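PDB 6N1N: beta-lactamase from Sebaldella termitidis, which probably hydrolyses beta-lactam antibiotics to substituted beta-amino acids as a class D serine beta-lactamase. Local coordinates for residues T26-D29 against I34-Y37; Y214-R219 against M241-L246; L90-A95 against L101-K106; E94-S99 against D174-E179. One frame throughout, in Å; residues are numbered along the deposited sequence. Where two conformers were deposited one is given.

Contact 1. Residues T26-D29 against I34-Y37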
# COMPACT_ATOMS: atom_id res chain seq x y z
N THR A 26 -8.34 8.50 4.17
CA THR A 26 -7.45 9.53 4.70
C THR A 26 -6.58 10.02 3.55
O THR A 26 -5.99 9.21 2.83
CB THR A 26 -6.58 8.97 5.85
OG1 THR A 26 -7.43 8.43 6.86
CG2 THR A 26 -5.69 10.05 6.46
N ILE A 27 -6.47 11.35 3.40
CA ILE A 27 -5.68 11.96 2.35
C ILE A 27 -4.84 13.07 2.96
O ILE A 27 -5.30 13.78 3.87
CB ILE A 27 -6.60 12.49 1.23
CG1 ILE A 27 -7.27 11.33 0.49
CG2 ILE A 27 -5.83 13.35 0.23
CD1 ILE A 27 -8.47 11.74 -0.31
N TYR A 28 -3.61 13.21 2.48
CA TYR A 28 -2.73 14.31 2.86
C TYR A 28 -2.36 15.09 1.61
O TYR A 28 -1.74 14.55 0.69
CB TYR A 28 -1.48 13.80 3.56
CG TYR A 28 -0.54 14.91 4.00
CD1 TYR A 28 -0.86 15.71 5.07
CD2 TYR A 28 0.66 15.11 3.36
CE1 TYR A 28 0.00 16.71 5.49
CE2 TYR A 28 1.53 16.10 3.77
CZ TYR A 28 1.21 16.90 4.84
OH TYR A 28 2.06 17.90 5.26
N ASP A 29 -2.75 16.36 1.60
CA ASP A 29 -2.38 17.35 0.60
C ASP A 29 -0.99 17.87 0.94
O ASP A 29 -0.80 18.55 1.95
CB ASP A 29 -3.48 18.42 0.60
CG ASP A 29 -3.17 19.62 -0.28
OD1 ASP A 29 -2.00 19.86 -0.58
OD2 ASP A 29 -4.12 20.35 -0.62
N ILE A 34 -2.37 19.62 4.40
CA ILE A 34 -3.73 19.45 4.91
C ILE A 34 -4.06 17.96 5.01
O ILE A 34 -3.95 17.23 4.02
CB ILE A 34 -4.76 20.18 4.03
CG1 ILE A 34 -4.49 21.69 4.05
CG2 ILE A 34 -6.17 19.88 4.50
CD1 ILE A 34 -5.33 22.46 3.07
N TRP A 35 -4.49 17.54 6.21
CA TRP A 35 -5.04 16.21 6.43
C TRP A 35 -6.55 16.24 6.22
O TRP A 35 -7.25 17.06 6.81
CB TRP A 35 -4.72 15.72 7.85
CG TRP A 35 -3.30 15.31 8.06
CD1 TRP A 35 -2.28 16.11 8.48
CD2 TRP A 35 -2.72 14.01 7.84
NE1 TRP A 35 -1.11 15.41 8.55
CE2 TRP A 35 -1.34 14.12 8.15
CE3 TRP A 35 -3.23 12.78 7.42
CZ2 TRP A 35 -0.49 13.03 8.08
CZ3 TRP A 35 -2.37 11.71 7.34
CH2 TRP A 35 -1.01 11.84 7.67
N ILE A 36 -7.03 15.31 5.40
CA ILE A 36 -8.45 15.14 5.11
C ILE A 36 -8.88 13.77 5.62
O ILE A 36 -8.35 12.74 5.15
CB ILE A 36 -8.74 15.25 3.61
CG1 ILE A 36 -8.25 16.58 3.04
CG2 ILE A 36 -10.21 15.11 3.33
CD1 ILE A 36 -7.91 16.49 1.58
N TYR A 37 -9.87 13.74 6.52
CA TYR A 37 -10.35 12.50 7.09
C TYR A 37 -11.84 12.29 6.84
O TYR A 37 -12.64 13.21 7.04
CB TYR A 37 -10.17 12.45 8.60
CG TYR A 37 -8.78 12.66 9.13
CD1 TYR A 37 -7.88 11.62 9.14
CD2 TYR A 37 -8.40 13.89 9.68
CE1 TYR A 37 -6.61 11.80 9.65
CE2 TYR A 37 -7.13 14.07 10.20
CZ TYR A 37 -6.25 13.02 10.17
OH TYR A 37 -4.99 13.17 10.71
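The Trp35 indole is flanked on three sides. Tyr28 CD1 lies over one face, toward the rim. The hydroxyl of Tyr37 lies over the opposite face, also off centre. Thr26 CG2 sits at the edge, in the ring plane, 3.8 Å from Trp35 CE3. The segments form an antiparallel beta hairpin at one side of the central sheet. Tyr28 and Trp35 are a non-hydrogen-bonded pair, and their rings meet obliquely with planes at 49°. Tyr28 CD1 is 3.5 Å from Trp35 CE2. Thr26 and Tyr37 form the other pair on this side, lying next to each other and pointing the same way. Thr26 turns CG2 anti to its N (chi1 of OG1 -57°), which brings the methyl to both rings, while OG1 bonds to Ser43. Helix 147-159 packs on this aromatic side through Ile151. Ile27, Asp29, Ile34 and Ile36 occupy the other face. Here Ile27 CG2 meets Ile36 CD1 at 4.0 Å. Asp29 uses its carboxylate on Asn32 and Asn212. Backbone bonds tie Ile27 to Ile36 and Asp29 to Ile34, two per pair. The straightest of them, Ile36 N to Ile27 O, is 2.8 Å long with 170° at the hydrogen.

Contact 2. Residues Y214-R219 against M241-L246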
# COMPACT_ATOMS: atom_id res chain seq x y z
N TYR A 214 -1.05 14.21 -3.55
CA TYR A 214 -2.03 13.80 -2.55
C TYR A 214 -1.72 12.36 -2.15
O TYR A 214 -1.89 11.43 -2.95
CB TYR A 214 -3.46 13.94 -3.08
CG TYR A 214 -3.77 15.35 -3.53
CD1 TYR A 214 -4.33 16.29 -2.66
CD2 TYR A 214 -3.44 15.77 -4.82
CE1 TYR A 214 -4.56 17.57 -3.07
CE2 TYR A 214 -3.67 17.06 -5.23
CZ TYR A 214 -4.23 17.96 -4.36
OH TYR A 214 -4.48 19.22 -4.81
N PHE A 215 -1.29 12.19 -0.90
CA PHE A 215 -1.08 10.86 -0.34
C PHE A 215 -2.39 10.32 0.20
O PHE A 215 -3.21 11.08 0.72
CB PHE A 215 -0.02 10.94 0.76
CG PHE A 215 1.32 11.40 0.25
CD1 PHE A 215 2.25 10.47 -0.14
CD2 PHE A 215 1.60 12.74 0.07
CE1 PHE A 215 3.45 10.88 -0.66
CE2 PHE A 215 2.80 13.14 -0.44
CZ PHE A 215 3.74 12.22 -0.81
N PHE A 216 -2.61 9.01 0.05
CA PHE A 216 -3.90 8.46 0.45
C PHE A 216 -3.79 7.08 1.07
O PHE A 216 -2.90 6.30 0.75
CB PHE A 216 -4.90 8.41 -0.74
CG PHE A 216 -4.47 7.51 -1.86
CD1 PHE A 216 -4.85 6.18 -1.91
CD2 PHE A 216 -3.70 8.00 -2.88
CE1 PHE A 216 -4.44 5.36 -2.95
CE2 PHE A 216 -3.30 7.20 -3.92
CZ PHE A 216 -3.67 5.87 -3.95
N ALA A 217 -4.71 6.79 1.97
CA ALA A 217 -4.84 5.45 2.51
C ALA A 217 -6.33 5.22 2.71
O ALA A 217 -6.96 5.85 3.55
CB ALA A 217 -4.07 5.28 3.83
N VAL A 218 -6.89 4.37 1.86
CA VAL A 218 -8.27 3.94 1.94
C VAL A 218 -8.25 2.57 2.60
O VAL A 218 -7.44 1.71 2.25
CB VAL A 218 -8.90 3.87 0.54
CG1 VAL A 218 -10.22 3.10 0.58
CG2 VAL A 218 -9.11 5.24 -0.02
N ARG A 219 -9.10 2.38 3.59
CA ARG A 219 -9.16 1.08 4.24
C ARG A 219 -10.61 0.77 4.56
O ARG A 219 -11.21 1.37 5.47
CB ARG A 219 -8.30 1.02 5.49
CG ARG A 219 -8.19 -0.39 6.00
CD ARG A 219 -7.35 -0.51 7.23
NE ARG A 219 -7.83 0.28 8.35
CZ ARG A 219 -7.10 0.56 9.43
NH1 ARG A 219 -5.84 0.11 9.56
NH2 ARG A 219 -7.64 1.31 10.39
N MSE A 241 -13.48 8.32 -6.69
CA MSE A 241 -14.65 9.12 -6.33
C MSE A 241 -14.33 10.14 -5.23
O MSE A 241 -14.79 11.28 -5.30
CB MSE A 241 -15.82 8.21 -5.91
CG MSE A 241 -16.42 7.51 -7.08
SE MSE A 241 -17.69 6.16 -6.48
CE MSE A 241 -18.48 7.19 -5.10
N ALA A 242 -13.58 9.72 -4.21
CA ALA A 242 -13.15 10.65 -3.18
C ALA A 242 -12.31 11.77 -3.78
O ALA A 242 -12.51 12.94 -3.44
CB ALA A 242 -12.36 9.91 -2.10
N PHE A 243 -11.37 11.43 -4.68
CA PHE A 243 -10.58 12.48 -5.32
C PHE A 243 -11.47 13.47 -6.09
O PHE A 243 -11.27 14.69 -6.01
CB PHE A 243 -9.55 11.88 -6.30
CG PHE A 243 -8.46 11.03 -5.67
CD1 PHE A 243 -8.08 11.16 -4.35
CD2 PHE A 243 -7.80 10.09 -6.46
CE1 PHE A 243 -7.06 10.35 -3.82
CE2 PHE A 243 -6.79 9.30 -5.92
CZ PHE A 243 -6.42 9.45 -4.61
N ARG A 244 -12.44 12.96 -6.85
CA ARG A 244 -13.33 13.85 -7.60
C ARG A 244 -14.16 14.70 -6.65
O ARG A 244 -14.38 15.88 -6.92
CB ARG A 244 -14.22 13.04 -8.54
CG ARG A 244 -13.42 12.48 -9.73
CD ARG A 244 -14.28 11.91 -10.85
NE ARG A 244 -14.98 10.71 -10.40
CZ ARG A 244 -14.56 9.46 -10.59
NH1 ARG A 244 -13.44 9.20 -11.25
NH2 ARG A 244 -15.28 8.46 -10.12
N GLU A 245 -14.64 14.12 -5.56
CA GLU A 245 -15.40 14.90 -4.59
C GLU A 245 -14.58 16.07 -4.05
O GLU A 245 -15.11 17.17 -3.86
CB GLU A 245 -15.87 13.98 -3.45
CG GLU A 245 -16.51 14.69 -2.28
CD GLU A 245 -17.82 15.33 -2.64
OE1 GLU A 245 -18.63 14.68 -3.35
OE2 GLU A 245 -18.04 16.48 -2.21
N LEU A 246 -13.29 15.86 -3.87
CA LEU A 246 -12.39 16.87 -3.32
C LEU A 246 -11.80 17.80 -4.37
O LEU A 246 -11.00 18.67 -4.02
CB LEU A 246 -11.24 16.20 -2.54
CG LEU A 246 -11.70 15.42 -1.30
CD1 LEU A 246 -10.62 14.51 -0.77
CD2 LEU A 246 -12.17 16.36 -0.20
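Phe216 on strand 214-219 and Phe243 on helix 241-245 have their CA atoms 9.7 Å apart, so the two backbones are bridged by side chains alone. The rings make a T-shaped (edge-to-face) pair. Phe243 is the edge and Phe216 is the face. The centroids are 5.4 Å apart and the planes stand at 75°. Phe243 CZ does the touching. It lies over one face of Phe216, off centre, 3.5 Å from Phe216 CD2 and 3.9 Å from Phe216 CG. In class D beta-lactamases the C-terminal helix packs on one face of the central sheet, and this pair is part of that packing. Helix 147-159 lies against the other face, where it meets Phe215. The Phe216 CG lies between the backbone N and the carbonyl carbon, and chi1 of 63° with chi2 near 90° turns a ring face to Phe243. The Phe243 CG lies anti to its own carbonyl carbon, and the ring reaches out from the helix end-on. Tyr214 O sits in the plane of the Phe216 ring, at its edge, 3.9 Å from CD2. Ile27 and Tyr203 also pack on Phe216, and Ile248 lies against Phe243.

Contact 3. Residues L90-A95 against L101-K106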
# COMPACT_ATOMS: atom_id res chain seq x y z
N LEU A 90 8.91 -14.62 -12.67
CA LEU A 90 8.49 -13.24 -12.53
C LEU A 90 9.64 -12.37 -12.07
O LEU A 90 10.45 -12.78 -11.23
CB LEU A 90 7.33 -13.10 -11.51
CG LEU A 90 6.02 -13.82 -11.78
CD1 LEU A 90 5.08 -13.74 -10.58
CD2 LEU A 90 5.31 -13.23 -13.00
N ASN A 91 9.70 -11.16 -12.60
CA ASN A 91 10.58 -10.13 -12.08
C ASN A 91 9.81 -9.23 -11.11
O ASN A 91 8.60 -9.36 -10.91
CB ASN A 91 11.22 -9.34 -13.23
CG ASN A 91 10.21 -8.59 -14.07
OD1 ASN A 91 9.25 -8.01 -13.57
ND2 ASN A 91 10.44 -8.59 -15.39
N LEU A 92 10.54 -8.31 -10.48
CA LEU A 92 9.95 -7.46 -9.44
C LEU A 92 8.80 -6.62 -9.98
O LEU A 92 7.78 -6.44 -9.30
CB LEU A 92 11.02 -6.56 -8.83
CG LEU A 92 10.60 -5.63 -7.71
CD1 LEU A 92 10.31 -6.39 -6.42
CD2 LEU A 92 11.68 -4.59 -7.48
N ARG A 93 8.95 -6.06 -11.19
CA ARG A 93 7.87 -5.26 -11.76
C ARG A 93 6.59 -6.08 -11.90
O ARG A 93 5.50 -5.63 -11.55
CB ARG A 93 8.28 -4.69 -13.11
CG ARG A 93 7.21 -3.77 -13.69
CD ARG A 93 7.57 -3.27 -15.08
NE ARG A 93 8.80 -2.50 -15.10
CZ ARG A 93 8.87 -1.19 -14.85
NH1 ARG A 93 7.78 -0.52 -14.51
NH2 ARG A 93 10.04 -0.58 -14.90
N GLU A 94 6.72 -7.29 -12.44
CA GLU A 94 5.58 -8.17 -12.64
C GLU A 94 5.00 -8.65 -11.31
O GLU A 94 3.78 -8.72 -11.13
CB GLU A 94 6.00 -9.37 -13.48
CG GLU A 94 6.48 -9.07 -14.90
CD GLU A 94 7.12 -10.28 -15.55
OE1 GLU A 94 7.98 -10.91 -14.91
OE2 GLU A 94 6.75 -10.60 -16.70
N ALA A 95 5.87 -9.06 -10.39
CA ALA A 95 5.39 -9.54 -9.09
C ALA A 95 4.60 -8.45 -8.37
O ALA A 95 3.57 -8.74 -7.74
CB ALA A 95 6.58 -10.01 -8.26
N LEU A 101 2.36 -13.22 -4.37
CA LEU A 101 2.87 -13.48 -3.03
C LEU A 101 4.09 -14.38 -3.06
O LEU A 101 5.06 -14.14 -2.33
CB LEU A 101 1.77 -14.09 -2.16
CG LEU A 101 2.21 -14.44 -0.74
CD1 LEU A 101 2.63 -13.22 0.10
CD2 LEU A 101 1.09 -15.21 -0.04
N TRP A 102 4.11 -15.40 -3.93
CA TRP A 102 5.21 -16.36 -3.90
C TRP A 102 6.56 -15.68 -4.12
O TRP A 102 7.57 -16.07 -3.51
CB TRP A 102 5.01 -17.50 -4.91
CG TRP A 102 5.22 -17.21 -6.42
CD1 TRP A 102 4.23 -17.07 -7.36
CD2 TRP A 102 6.46 -17.09 -7.13
NE1 TRP A 102 4.78 -16.86 -8.61
CE2 TRP A 102 6.14 -16.88 -8.49
CE3 TRP A 102 7.81 -17.16 -6.76
CZ2 TRP A 102 7.12 -16.72 -9.47
CZ3 TRP A 102 8.77 -17.00 -7.72
CH2 TRP A 102 8.43 -16.77 -9.06
N PHE A 103 6.60 -14.65 -4.97
CA PHE A 103 7.84 -13.96 -5.27
C PHE A 103 8.37 -13.23 -4.05
O PHE A 103 9.56 -13.31 -3.73
CB PHE A 103 7.59 -13.00 -6.45
CG PHE A 103 8.74 -12.07 -6.80
CD1 PHE A 103 9.47 -12.28 -7.97
CD2 PHE A 103 9.02 -10.94 -6.04
CE1 PHE A 103 10.47 -11.40 -8.35
CE2 PHE A 103 10.05 -10.06 -6.41
CZ PHE A 103 10.76 -10.30 -7.55
N TYR A 104 7.48 -12.56 -3.32
CA TYR A 104 7.90 -11.85 -2.11
C TYR A 104 8.24 -12.81 -0.98
O TYR A 104 9.19 -12.56 -0.23
CB TYR A 104 6.83 -10.84 -1.73
CG TYR A 104 6.85 -9.66 -2.69
CD1 TYR A 104 7.72 -8.60 -2.50
CD2 TYR A 104 6.02 -9.64 -3.81
CE1 TYR A 104 7.76 -7.51 -3.40
CE2 TYR A 104 6.04 -8.57 -4.70
CZ TYR A 104 6.91 -7.50 -4.49
OH TYR A 104 6.92 -6.45 -5.39
N MSE A 105 7.49 -13.90 -0.82
CA MSE A 105 7.84 -14.93 0.17
C MSE A 105 9.21 -15.54 -0.11
O MSE A 105 10.01 -15.75 0.80
CB MSE A 105 6.77 -16.02 0.20
CG MSE A 105 5.41 -15.52 0.64
SE MSE A 105 4.09 -16.97 0.81
CE MSE A 105 4.02 -17.60 -1.01
N LYS A 106 9.49 -15.81 -1.39
CA LYS A 106 10.78 -16.39 -1.77
C LYS A 106 11.91 -15.40 -1.52
O LYS A 106 12.95 -15.76 -0.95
CB LYS A 106 10.73 -16.83 -3.23
CG LYS A 106 12.01 -17.49 -3.73
CD LYS A 106 11.83 -17.98 -5.17
CE LYS A 106 13.10 -18.58 -5.76
NZ LYS A 106 13.29 -19.98 -5.31
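Near the predicted nucleophile Ser51, two consecutive helices, 92-98 and 101-108, joined by a short turn, pack Leu90, Leu92 and Ala95 on Trp102, Phe103 and Tyr104. Phe103 is the ring in the middle. Ala95 CB stands over one of its faces in a CH-pi contact, 3.5 Å from the ring centroid of Phe103 and 22° off the normal. The CG of Phe103 is anti to its backbone N (chi1 173°), and the ring extends across to the start of helix 92-98. There Leu90 O meets the ring edge, near its plane, 3.2 Å from Phe103 CE1. Leu92 CD1 reaches Phe103 CE2 at 3.7 Å and also touches the Tyr104 hydroxyl oxygen at 3.5 Å. Leu90 CD1 lies against the indole of Trp102, 3.7 Å from NE1. The helix start is fixed by a capping box: Glu94 N donates to Asn91 OD1, and Asn91 N to Glu94 OE1, both at 2.9 Å and nearly straight. No hydrogen bond joins the two segments. The polar ends of Trp102 and Tyr104 bond instead to Trp86 O and Ser58 OG. The join between the helices therefore rests on apolar and CH-pi packing, and both polar groups are satisfied elsewhere.

Contact 4. Residues E94-S99 against D174-E179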
# COMPACT_ATOMS: atom_id res chain seq x y z
N GLU A 94 6.72 -7.29 -12.44
CA GLU A 94 5.58 -8.17 -12.64
C GLU A 94 5.00 -8.65 -11.31
O GLU A 94 3.78 -8.72 -11.13
CB GLU A 94 6.00 -9.37 -13.48
CG GLU A 94 6.48 -9.07 -14.90
CD GLU A 94 7.12 -10.28 -15.55
OE1 GLU A 94 7.98 -10.91 -14.91
OE2 GLU A 94 6.75 -10.60 -16.70
N ALA A 95 5.87 -9.06 -10.39
CA ALA A 95 5.39 -9.54 -9.09
C ALA A 95 4.60 -8.45 -8.37
O ALA A 95 3.57 -8.74 -7.74
CB ALA A 95 6.58 -10.01 -8.26
N TYR A 96 5.04 -7.20 -8.46
CA TYR A 96 4.28 -6.09 -7.89
C TYR A 96 2.93 -5.94 -8.59
O TYR A 96 1.87 -5.85 -7.94
CB TYR A 96 5.12 -4.81 -8.00
CG TYR A 96 4.53 -3.59 -7.33
CD1 TYR A 96 4.91 -3.24 -6.05
CD2 TYR A 96 3.61 -2.79 -7.98
CE1 TYR A 96 4.39 -2.12 -5.43
CE2 TYR A 96 3.08 -1.69 -7.37
CZ TYR A 96 3.46 -1.34 -6.10
OH TYR A 96 2.94 -0.23 -5.49
N GLU A 97 2.95 -5.86 -9.92
CA GLU A 97 1.72 -5.64 -10.67
C GLU A 97 0.69 -6.72 -10.40
O GLU A 97 -0.50 -6.43 -10.21
CB GLU A 97 2.04 -5.56 -12.15
CG GLU A 97 0.80 -5.41 -13.01
CD GLU A 97 1.14 -5.27 -14.49
OE1 GLU A 97 2.30 -4.91 -14.79
OE2 GLU A 97 0.23 -5.52 -15.32
N TYR A 98 1.12 -7.97 -10.37
CA TYR A 98 0.25 -9.12 -10.19
C TYR A 98 0.01 -9.48 -8.73
O TYR A 98 -0.75 -10.42 -8.45
CB TYR A 98 0.85 -10.36 -10.87
CG TYR A 98 1.12 -10.24 -12.33
CD1 TYR A 98 0.31 -9.47 -13.15
CD2 TYR A 98 2.20 -10.90 -12.90
CE1 TYR A 98 0.57 -9.36 -14.51
CE2 TYR A 98 2.46 -10.81 -14.24
CZ TYR A 98 1.65 -10.04 -15.04
OH TYR A 98 1.95 -9.97 -16.37
N SER A 99 0.69 -8.80 -7.81
CA SER A 99 0.60 -9.11 -6.39
C SER A 99 0.94 -10.58 -6.14
O SER A 99 0.22 -11.30 -5.44
CB SER A 99 -0.78 -8.75 -5.86
OG SER A 99 -1.05 -7.39 -6.17
N ASP A 174 8.95 4.03 -10.17
CA ASP A 174 8.45 3.72 -11.51
C ASP A 174 7.50 2.53 -11.48
O ASP A 174 6.40 2.58 -12.05
CB ASP A 174 9.63 3.48 -12.45
CG ASP A 174 9.18 3.27 -13.88
OD1 ASP A 174 8.65 4.22 -14.49
OD2 ASP A 174 9.40 2.16 -14.40
N ILE A 175 7.88 1.44 -10.81
CA ILE A 175 7.01 0.27 -10.85
C ILE A 175 5.70 0.54 -10.13
O ILE A 175 4.69 -0.13 -10.41
CB ILE A 175 7.68 -1.01 -10.31
CG1 ILE A 175 7.82 -1.04 -8.80
CG2 ILE A 175 9.01 -1.22 -11.02
CD1 ILE A 175 8.49 -2.35 -8.27
N MSE A 176 5.66 1.51 -9.21
CA MSE A 176 4.44 1.84 -8.49
C MSE A 176 3.36 2.52 -9.36
O MSE A 176 2.19 2.60 -8.95
CB MSE A 176 4.75 2.75 -7.30
CG MSE A 176 5.40 2.05 -6.16
SE MSE A 176 5.88 3.38 -4.76
CE MSE A 176 4.07 3.74 -4.10
N ILE A 177 3.75 3.03 -10.52
CA ILE A 177 2.79 3.73 -11.37
C ILE A 177 1.81 2.71 -11.94
O ILE A 177 2.19 1.87 -12.75
CB ILE A 177 3.46 4.49 -12.51
CG1 ILE A 177 4.41 5.51 -11.92
CG2 ILE A 177 2.38 5.12 -13.42
CD1 ILE A 177 5.31 6.17 -12.99
N ASN A 178 0.55 2.84 -11.60
CA ASN A 178 -0.37 1.95 -12.25
C ASN A 178 -1.45 2.64 -13.07
O ASN A 178 -2.24 1.96 -13.68
CB ASN A 178 -1.02 1.00 -11.25
CG ASN A 178 -1.39 1.66 -9.98
OD1 ASN A 178 -2.15 2.60 -9.97
ND2 ASN A 178 -0.88 1.14 -8.87
N GLU A 179 -1.48 3.97 -13.10
CA GLU A 179 -2.33 4.66 -14.06
C GLU A 179 -1.69 6.01 -14.30
O GLU A 179 -1.32 6.69 -13.34
CB GLU A 179 -3.75 4.84 -13.53
CG GLU A 179 -4.74 5.32 -14.54
CD GLU A 179 -6.14 5.02 -14.05
OE1 GLU A 179 -6.44 3.83 -13.83
OE2 GLU A 179 -6.90 5.98 -13.83
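The helical turn that presents Tyr96 to Ile175 and Met176 is held by the bond from Tyr98 N to Glu94 O, 2.9 Å long. The helix stops just beyond it. Ser99 has a positive phi (55°), and its N bonds back to Tyr96 O at 3.2 Å, within a Schellman motif. Ser99, followed by Ala100 and Leu101, probably corresponds to the serine of the class D Ser-Xaa-Val motif, so this helix end probably borders the active site. The predicted nucleophile Ser51 is about 8 Å from Tyr96, side chain to side chain.

Tyr96 is the side chain that reaches across. With chi1 at -174° the ring swings out from the helix toward Ile175 and Met176. Ile175 CG1 lies over one face of the ring. Ile175 CD1 also approaches Tyr96 CB, at 4.2 Å. The carbonyl oxygen of Ile175 is 3.8 Å from Tyr96 CD2. Met176, a selenomethionine here, meets the far end of the tyrosine obliquely, with its CG 3.4 Å from Tyr96 OH and 3.9 Å from Tyr96 CZ. Beyond Met176 the chain enters strand 177-180, where Asn178 and Glu179 face Leu186 in a classic beta bulge. Tyr104 and Lys189 also touch Tyr96.

No hydrogen bond runs between the two segments. The ring meets the Ile175 side chain and carbonyl oxygen, and the hydroxyl oxygen meets Met176 CG, so van der Waals packing on one buried aromatic residue joins the two parts here.

Overall arrangement
Contacts 1 and 2 adjoin in the central sheet, with centres 8 Å apart. Strands 22-29 and 212-222 are neighbours there, and Tyr28 N to Phe215 O, 2.8 Å, probably bonds them. Ile27 CD1 packs on Leu246 CD1. Contacts 3 and 4 share helix 92-98, with centres 11 Å apart. Arg93 NH2 forms a salt bridge with Asp174 OD2, 2.9 Å. Contact 3 lies about 32 Å from contact 1, centre to centre, across the middle of the chain. Contact 4 reaches the same sheet through strand 177-180. The side chains of Tyr104 (contact 3) and Tyr96 (contact 4) lie about 7 and 8 Å from that of predicted nucleophile Ser51; contacts 1 and 2 are away from it.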